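Erythromycin dehydratase (Saccharopolyspora erythraea, PDB 3EL6) probably dehydrates beta-hydroxyacyl intermediates carried on acyl carrier protein, yielding the alpha,beta-unsaturated acyl group during assembly of the erythromycin polyketide. Local coordinates at residues 269-274 and 279-284; 37-42 and 61-66. All coordinates share one frame; numbering follows the deposited sequence.

Contact 1 of 2, residues 269-274 and 279-284; sequences VVATPA and MALRVT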
ATOM      1  N   VAL A 269      34.126  -5.136  13.726  1.00 20.87           N
ATOM      2  CA  VAL A 269      33.664  -6.054  12.682  1.00 21.12           C
ATOM      3  C   VAL A 269      34.678  -7.196  12.569  1.00 22.46           C
ATOM      4  O   VAL A 269      35.898  -6.968  12.518  1.00 21.77           O
ATOM      5  CB  VAL A 269      33.627  -5.343  11.370  1.00 21.15           C
ATOM      6  CG1 VAL A 269      33.121  -6.280  10.242  1.00 22.91           C
ATOM      7  CG2 VAL A 269      32.747  -4.082  11.500  1.00 21.60           C
ATOM      8  N   VAL A 270      34.179  -8.424  12.542  1.00 21.48           N
ATOM      9  CA  VAL A 270      35.021  -9.554  12.143  1.00 21.80           C
ATOM     10  C   VAL A 270      34.460 -10.095  10.825  1.00 23.37           C
ATOM     11  O   VAL A 270      33.243 -10.454  10.762  1.00 22.96           O
ATOM     12  CB  VAL A 270      34.953 -10.667  13.194  1.00 22.76           C
ATOM     13  CG1 VAL A 270      35.822 -11.829  12.719  1.00 24.77           C
ATOM     14  CG2 VAL A 270      35.373 -10.123  14.618  1.00 24.97           C
ATOM     15  N   ALA A 271      35.272 -10.086   9.770  1.00 22.45           N
ATOM     16  CA  ALA A 271      34.829 -10.575   8.466  1.00 23.90           C
ATOM     17  C   ALA A 271      35.547 -11.896   8.229  1.00 26.20           C
ATOM     18  O   ALA A 271      36.774 -11.973   8.341  1.00 26.02           O
ATOM     19  CB  ALA A 271      35.159  -9.614   7.379  1.00 23.18           C
ATOM     20  N   THR A 272      34.781 -12.939   7.919  1.00 26.92           N
ATOM     21  CA  THR A 272      35.364 -14.268   7.669  1.00 30.21           C
ATOM     22  C   THR A 272      34.984 -14.819   6.272  1.00 30.45           C
ATOM     23  O   THR A 272      33.874 -14.592   5.783  1.00 28.04           O
ATOM     24  CB  THR A 272      35.002 -15.230   8.843  1.00 30.95           C
ATOM     25  OG1 THR A 272      33.591 -15.217   9.058  1.00 34.74           O
ATOM     26  CG2 THR A 272      35.541 -14.709  10.134  1.00 31.57           C
ATOM     27  N   PRO A 273      35.908 -15.530   5.600  1.00 32.81           N
ATOM     28  CA  PRO A 273      35.623 -16.050   4.246  1.00 33.71           C
ATOM     29  C   PRO A 273      34.341 -16.921   4.244  1.00 34.67           C
ATOM     30  O   PRO A 273      34.048 -17.607   5.228  1.00 33.84           O
ATOM     31  CB  PRO A 273      36.868 -16.931   3.942  1.00 34.50           C
ATOM     32  CG  PRO A 273      37.950 -16.335   4.763  1.00 33.97           C
ATOM     33  CD  PRO A 273      37.251 -15.947   6.069  1.00 32.36           C
ATOM     34  N   ALA A 274      33.553 -16.820   3.189  1.00 36.96           N
ATOM     35  CA  ALA A 274      32.285 -17.585   3.130  1.00 39.77           C
ATOM     36  C   ALA A 274      31.998 -18.077   1.718  1.00 41.96           C
ATOM     37  O   ALA A 274      30.900 -17.928   1.192  1.00 43.24           O
ATOM     38  CB  ALA A 274      31.122 -16.776   3.659  1.00 38.98           C
ATOM     39  N   MET A 279      31.930 -13.012   2.138  1.00 29.02           N
ATOM     40  CA  MET A 279      32.391 -13.145   3.506  1.00 28.25           C
ATOM     41  C   MET A 279      31.230 -13.007   4.438  1.00 26.84           C
ATOM     42  O   MET A 279      30.247 -12.328   4.082  1.00 27.19           O
ATOM     43  CB  MET A 279      33.423 -12.046   3.883  1.00 28.00           C
ATOM     44  CG  MET A 279      34.690 -12.037   2.977  1.00 31.55           C
ATOM     45  SD  MET A 279      36.024 -10.949   3.625  1.00 33.93           S
ATOM     46  CE  MET A 279      36.660 -11.973   4.984  1.00 33.62           C
ATOM     47  N   ALA A 280      31.350 -13.607   5.625  1.00 25.33           N
ATOM     48  CA  ALA A 280      30.365 -13.500   6.704  1.00 25.42           C
ATOM     49  C   ALA A 280      30.797 -12.352   7.584  1.00 25.55           C
ATOM     50  O   ALA A 280      31.978 -12.091   7.703  1.00 25.50           O
ATOM     51  CB  ALA A 280      30.345 -14.742   7.524  1.00 26.92           C
ATOM     52  N   LEU A 281      29.859 -11.667   8.202  1.00 24.04           N
ATOM     53  CA  LEU A 281      30.244 -10.537   9.028  1.00 24.21           C
ATOM     54  C   LEU A 281      29.671 -10.674  10.403  1.00 23.18           C
ATOM     55  O   LEU A 281      28.502 -11.032  10.592  1.00 24.33           O
ATOM     56  CB  LEU A 281      29.737  -9.224   8.388  1.00 23.33           C
ATOM     57  CG  LEU A 281      30.337  -8.797   7.064  1.00 24.61           C
ATOM     58  CD1 LEU A 281      29.564  -7.662   6.376  1.00 23.08           C
ATOM     59  CD2 LEU A 281      31.805  -8.298   7.316  1.00 26.57           C
ATOM     60  N   ARG A 282      30.450 -10.322  11.414  1.00 21.78           N
ATOM     61  CA  ARG A 282      29.928 -10.314  12.738  1.00 22.43           C
ATOM     62  C   ARG A 282      30.242  -8.960  13.334  1.00 23.64           C
ATOM     63  O   ARG A 282      31.408  -8.574  13.336  1.00 25.06           O
ATOM     64  CB  ARG A 282      30.641 -11.396  13.572  1.00 23.40           C
ATOM     65  CG  ARG A 282      30.102 -11.496  14.975  1.00 25.50           C
ATOM     66  CD  ARG A 282      30.340 -12.897  15.559  1.00 33.39           C
ATOM     67  NE  ARG A 282      29.598 -13.109  16.817  1.00 37.23           N
ATOM     68  CZ  ARG A 282      28.423 -13.724  16.917  1.00 42.42           C
ATOM     69  NH1 ARG A 282      27.815 -14.217  15.830  1.00 42.63           N
ATOM     70  NH2 ARG A 282      27.840 -13.834  18.120  1.00 46.25           N
ATOM     71  N   VAL A 283      29.240  -8.242  13.808  1.00 21.98           N
ATOM     72  CA  VAL A 283      29.402  -6.851  14.141  1.00 22.12           C
ATOM     73  C   VAL A 283      29.042  -6.687  15.607  1.00 22.13           C
ATOM     74  O   VAL A 283      27.910  -7.056  16.037  1.00 21.70           O
ATOM     75  CB  VAL A 283      28.433  -5.919  13.301  1.00 21.16           C
ATOM     76  CG1 VAL A 283      28.618  -4.453  13.759  1.00 21.15           C
ATOM     77  CG2 VAL A 283      28.682  -6.110  11.793  1.00 21.32           C
ATOM     78  N   THR A 284      29.979  -6.167  16.400  1.00 20.20           N
ATOM     79  CA  THR A 284      29.708  -5.905  17.830  1.00 22.09           C
ATOM     80  C   THR A 284      29.917  -4.458  18.230  1.00 22.80           C
ATOM     81  O   THR A 284      30.544  -3.712  17.467  1.00 23.71           O
ATOM     82  CB  THR A 284      30.654  -6.738  18.743  1.00 23.14           C
ATOM     83  OG1 THR A 284      31.999  -6.567  18.279  1.00 24.40           O
ATOM     84  CG2 THR A 284      30.352  -8.233  18.580  1.00 22.35           C
TER
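Ala-271 and Leu-281 form the tight centre of this antiparallel pairing. They face each other as a non-hydrogen-bonded pair, and the leucine branch CD2 comes to 3.6 Å from Ala-271 CB. The same CD2 also meets Val-269 CG1 at 3.8 Å, so a single methyl fills the groove between two residues of the opposite strand. Small Ala-271 lets two larger side chains converge on it, because the methyl CE of Met-279 arrives as well, 3.7 Å from Ala-271 CB. Met-279 gets there by bending at its thioether (chi3 76°), which folds CE back over the neighbouring strand, 3.4 Å from Ala-271 O; an unbranched, flexible chain suits this detour. On this face Val-269, Leu-281 and Val-283 all lie against Val-233 of helix 227-235, which explains why the row is wholly apolar.

The reverse face is looser and reaches solvent. Val-270 sits beside Arg-282; with CG anti to the backbone N (chi1 -177°), the arginine chain runs out extended and lies on Leu-290 and Thr-293 of strand 290-299, while the guanidinium group leads away from Val-270. Thr-272 meets Ala-280 lightly, with OG1 3.6 Å from the alanine CB. Both of these pairs are hydrogen-bonded: Val-270 N to Arg-282 O is nearly straight (2.9 Å, 171°), and Ala-280 N to Thr-272 O is shorter at 2.7 Å. Pro-273, which has no N-H, is tolerated because its pairing with Met-279 is a non-hydrogen-bonded one; there the side chains diverge, and Ala-274 folds back over the start of the second strand, its CB 3.7 Å from Ala-280 N. The two strands make a beta hairpin, flanked by strands 209-215 and 290-299, in the curved antiparallel sheet that wraps a helix in one half of the double hotdog fold.

Contact 2 of 2, residues 37-42 and 61-66; sequences HPLLLA and DEQPWL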
ATOM      1  N   HIS A  37      11.922   6.726  10.256  1.00 30.42           N
ATOM      2  CA  HIS A  37      13.225   6.598   9.604  1.00 26.32           C
ATOM      3  C   HIS A  37      13.563   7.888   8.874  1.00 25.49           C
ATOM      4  O   HIS A  37      12.739   8.447   8.192  1.00 25.28           O
ATOM      5  CB  HIS A  37      13.146   5.466   8.597  1.00 26.27           C
ATOM      6  CG  HIS A  37      14.453   5.091   8.006  1.00 22.32           C
ATOM      7  ND1 HIS A  37      15.015   5.779   6.965  1.00 21.12           N
ATOM      8  CD2 HIS A  37      15.260   4.036   8.246  1.00 20.78           C
ATOM      9  CE1 HIS A  37      16.150   5.199   6.620  1.00 20.95           C
ATOM     10  NE2 HIS A  37      16.315   4.131   7.376  1.00 20.48           N
ATOM     11  N   PRO A  38      14.800   8.354   8.981  1.00 23.27           N
ATOM     12  CA  PRO A  38      15.164   9.630   8.313  1.00 24.01           C
ATOM     13  C   PRO A  38      14.849   9.734   6.809  1.00 23.99           C
ATOM     14  O   PRO A  38      14.639  10.862   6.314  1.00 25.04           O
ATOM     15  CB  PRO A  38      16.692   9.695   8.485  1.00 23.44           C
ATOM     16  CG  PRO A  38      16.987   8.839   9.668  1.00 23.50           C
ATOM     17  CD  PRO A  38      15.927   7.742   9.701  1.00 23.28           C
ATOM     18  N   LEU A  39      14.871   8.615   6.079  1.00 22.33           N
ATOM     19  CA  LEU A  39      14.641   8.628   4.630  1.00 23.63           C
ATOM     20  C   LEU A  39      13.166   8.354   4.258  1.00 23.49           C
ATOM     21  O   LEU A  39      12.766   8.522   3.106  1.00 25.25           O
ATOM     22  CB  LEU A  39      15.628   7.729   3.873  1.00 23.06           C
ATOM     23  CG  LEU A  39      17.089   7.912   4.265  1.00 24.80           C
ATOM     24  CD1 LEU A  39      17.984   6.915   3.497  1.00 25.38           C
ATOM     25  CD2 LEU A  39      17.548   9.376   4.024  1.00 24.37           C
ATOM     26  N   LEU A  40      12.351   8.014   5.234  1.00 23.25           N
ATOM     27  CA  LEU A  40      10.966   7.642   4.930  1.00 23.99           C
ATOM     28  C   LEU A  40      10.018   8.770   5.270  1.00 24.85           C
ATOM     29  O   LEU A  40      10.322   9.620   6.131  1.00 24.02           O
ATOM     30  CB  LEU A  40      10.524   6.374   5.663  1.00 22.67           C
ATOM     31  CG  LEU A  40      11.297   5.154   5.182  1.00 22.44           C
ATOM     32  CD1 LEU A  40      10.824   3.925   5.971  1.00 23.03           C
ATOM     33  CD2 LEU A  40      11.134   4.997   3.619  1.00 22.85           C
ATOM     34  N   LEU A  41       8.875   8.762   4.592  1.00 23.09           N
ATOM     35  CA  LEU A  41       7.897   9.823   4.726  1.00 24.86           C
ATOM     36  C   LEU A  41       6.596   9.293   5.312  1.00 25.15           C
ATOM     37  O   LEU A  41       6.073   9.856   6.286  1.00 25.39           O
ATOM     38  CB  LEU A  41       7.627  10.433   3.334  1.00 24.66           C
ATOM     39  CG  LEU A  41       8.814  11.207   2.729  1.00 27.26           C
ATOM     40  CD1 LEU A  41       8.552  11.412   1.212  1.00 27.92           C
ATOM     41  CD2 LEU A  41       9.016  12.494   3.514  1.00 32.79           C
ATOM     42  N   ALA A  42       6.059   8.218   4.738  1.00 24.18           N
ATOM     43  CA  ALA A  42       4.821   7.660   5.239  1.00 25.27           C
ATOM     44  C   ALA A  42       4.845   6.150   5.125  1.00 23.83           C
ATOM     45  O   ALA A  42       5.594   5.585   4.289  1.00 25.41           O
ATOM     46  CB  ALA A  42       3.669   8.158   4.391  1.00 24.96           C
ATOM     47  N   ASP A  61      20.784  17.192  -0.821  1.00 37.27           N
ATOM     48  CA  ASP A  61      20.514  18.337   0.024  1.00 38.87           C
ATOM     49  C   ASP A  61      20.231  17.916   1.427  1.00 38.53           C
ATOM     50  O   ASP A  61      20.751  18.516   2.377  1.00 38.77           O
ATOM     51  CB  ASP A  61      19.337  19.209  -0.500  1.00 41.06           C
ATOM     52  CG  ASP A  61      19.707  20.033  -1.727  1.00 46.52           C
ATOM     53  OD1 ASP A  61      20.915  20.161  -2.072  1.00 51.11           O
ATOM     54  OD2 ASP A  61      18.770  20.572  -2.363  1.00 53.05           O
ATOM     55  N   GLU A  62      19.385  16.890   1.589  1.00 36.15           N
ATOM     56  CA  GLU A  62      19.041  16.413   2.911  1.00 35.63           C
ATOM     57  C   GLU A  62      20.099  15.449   3.486  1.00 32.80           C
ATOM     58  O   GLU A  62      20.286  15.365   4.685  1.00 33.73           O
ATOM     59  CB  GLU A  62      17.686  15.684   2.870  1.00 36.07           C
ATOM     60  CG  GLU A  62      16.508  16.607   2.547  1.00 42.02           C
ATOM     61  CD  GLU A  62      16.368  17.721   3.573  1.00 50.60           C
ATOM     62  OE1 GLU A  62      16.170  18.915   3.184  1.00 53.37           O
ATOM     63  OE2 GLU A  62      16.479  17.387   4.782  1.00 54.41           O
ATOM     64  N   GLN A  63      20.765  14.699   2.634  1.00 30.94           N
ATOM     65  CA  GLN A  63      21.784  13.745   3.126  1.00 28.60           C
ATOM     66  C   GLN A  63      23.100  13.996   2.373  1.00 25.90           C
ATOM     67  O   GLN A  63      23.399  13.373   1.354  1.00 24.24           O
ATOM     68  CB  GLN A  63      21.291  12.318   2.869  1.00 30.57           C
ATOM     69  CG  GLN A  63      20.105  11.859   3.715  1.00 32.53           C
ATOM     70  CD  GLN A  63      18.742  12.214   3.102  1.00 33.85           C
ATOM     71  OE1 GLN A  63      18.510  12.043   1.886  1.00 32.81           O
ATOM     72  NE2 GLN A  63      17.828  12.674   3.946  1.00 35.66           N
ATOM     73  N   PRO A  64      23.891  14.983   2.836  1.00 25.38           N
ATOM     74  CA  PRO A  64      25.001  15.394   1.972  1.00 24.75           C
ATOM     75  C   PRO A  64      26.003  14.278   1.736  1.00 23.36           C
ATOM     76  O   PRO A  64      26.718  14.273   0.751  1.00 23.57           O
ATOM     77  CB  PRO A  64      25.647  16.608   2.723  1.00 24.69           C
ATOM     78  CG  PRO A  64      24.549  17.145   3.603  1.00 28.41           C
ATOM     79  CD  PRO A  64      23.529  15.975   3.867  1.00 25.48           C
ATOM     80  N   TRP A  65      26.053  13.298   2.629  1.00 22.91           N
ATOM     81  CA  TRP A  65      26.977  12.193   2.428  1.00 23.33           C
ATOM     82  C   TRP A  65      26.693  11.418   1.187  1.00 23.77           C
ATOM     83  O   TRP A  65      27.548  10.745   0.674  1.00 23.82           O
ATOM     84  CB  TRP A  65      26.962  11.241   3.647  1.00 21.84           C
ATOM     85  CG  TRP A  65      25.569  10.887   4.184  1.00 22.78           C
ATOM     86  CD1 TRP A  65      24.904  11.490   5.178  1.00 24.87           C
ATOM     87  CD2 TRP A  65      24.725   9.793   3.738  1.00 21.17           C
ATOM     88  NE1 TRP A  65      23.681  10.855   5.390  1.00 23.69           N
ATOM     89  CE2 TRP A  65      23.572   9.807   4.523  1.00 22.14           C
ATOM     90  CE3 TRP A  65      24.861   8.808   2.748  1.00 24.57           C
ATOM     91  CZ2 TRP A  65      22.524   8.867   4.364  1.00 20.99           C
ATOM     92  CZ3 TRP A  65      23.797   7.864   2.587  1.00 25.86           C
ATOM     93  CH2 TRP A  65      22.685   7.914   3.396  1.00 23.03           C
ATOM     94  N   LEU A  66      25.477  11.520   0.662  1.00 26.21           N
ATOM     95  CA  LEU A  66      25.218  10.869  -0.645  1.00 27.38           C
ATOM     96  C   LEU A  66      26.212  11.313  -1.745  1.00 29.01           C
ATOM     97  O   LEU A  66      26.642  10.537  -2.651  1.00 30.43           O
ATOM     98  CB  LEU A  66      23.745  11.077  -1.020  1.00 27.31           C
ATOM     99  CG  LEU A  66      22.791  10.193  -0.200  1.00 29.83           C
ATOM    100  CD1 LEU A  66      21.337  10.697  -0.278  1.00 31.62           C
ATOM    101  CD2 LEU A  66      22.879   8.707  -0.650  1.00 29.22           C
TER
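Leu-39 meets Gln-63 methyl to amide. The branch CD2 stands almost straight above the flat face of the carboxamide, 3.2 Å from Gln-63 CD and 3.3 Å from Gln-63 NE2, a tight van der Waals contact of a methyl on the face of the amide that leaves the polar edge of the group for other partners. The amide is presented this way because the glutamine chain bends sharply at chi2 (87°), turning its end across the leucine. Ser-59 N donates to Gln-63 OE1, which restrains the rotation of the amide. Gln-63 NE2 points the other way, toward Pro-38 O, but at 4.4 Å it is too distant for a bond. The glutamine methylenes pack on the indole of Trp-65, with Gln-63 CB 3.6 Å above the plane near the rim of the ring.

Leu-39 is itself held by its own turn. Its isobutyl group reaches out to Gln-63, and it also packs on Leu-58 and on Val-81 of helix 79-93. The residues 37-40 form a type I beta turn, closed by Leu-40 N to His-37 O at 3.0 Å, with Pro-38 suited to the second position by its fixed phi. With CG anti to the backbone N (chi1 -171°), the imidazole of His-37 swings back over this turn: ND1 accepts the Leu-39 N-H at 3.0 Å, from 18° out of the ring plane, Pro-38 CD lies over one face near the rim, and NE2 bonds to Asp-84 of helix 79-93. Beyond it, Leu-41 and Ala-42 both face Thr-55; Leu-41 packs on Ala-29 and Ala-42 on Leu-30, both of the second subunit. The whole is a type I beta turn with a side-chain-to-backbone bond from its first residue, leading into strand 40-45 of the first hotdog unit and its classic beta bulge.

In the fold
Contacts 1 and 2 lie on opposite sides of the chain's centre, with centres 28 Å apart and nearest atoms about 16 Å apart, and they do not touch. They follow one another along the chain, and fall in the two halves of the double hotdog. Helix 227-235 connects them: Val-233 lies under the apolar face of the hairpin in contact 1, while Pro-227 and Val-228 near the helix start are met by Trp-65 of contact 2. This helix carries the dehydratase pattern DXXXQ with the probable catalytic aspartate, and the histidine of the pattern HXXXGXXXXP begins strand 69-71, three residues after 61-66, so both contacts probably border the active-site elements, contact 2 more closely.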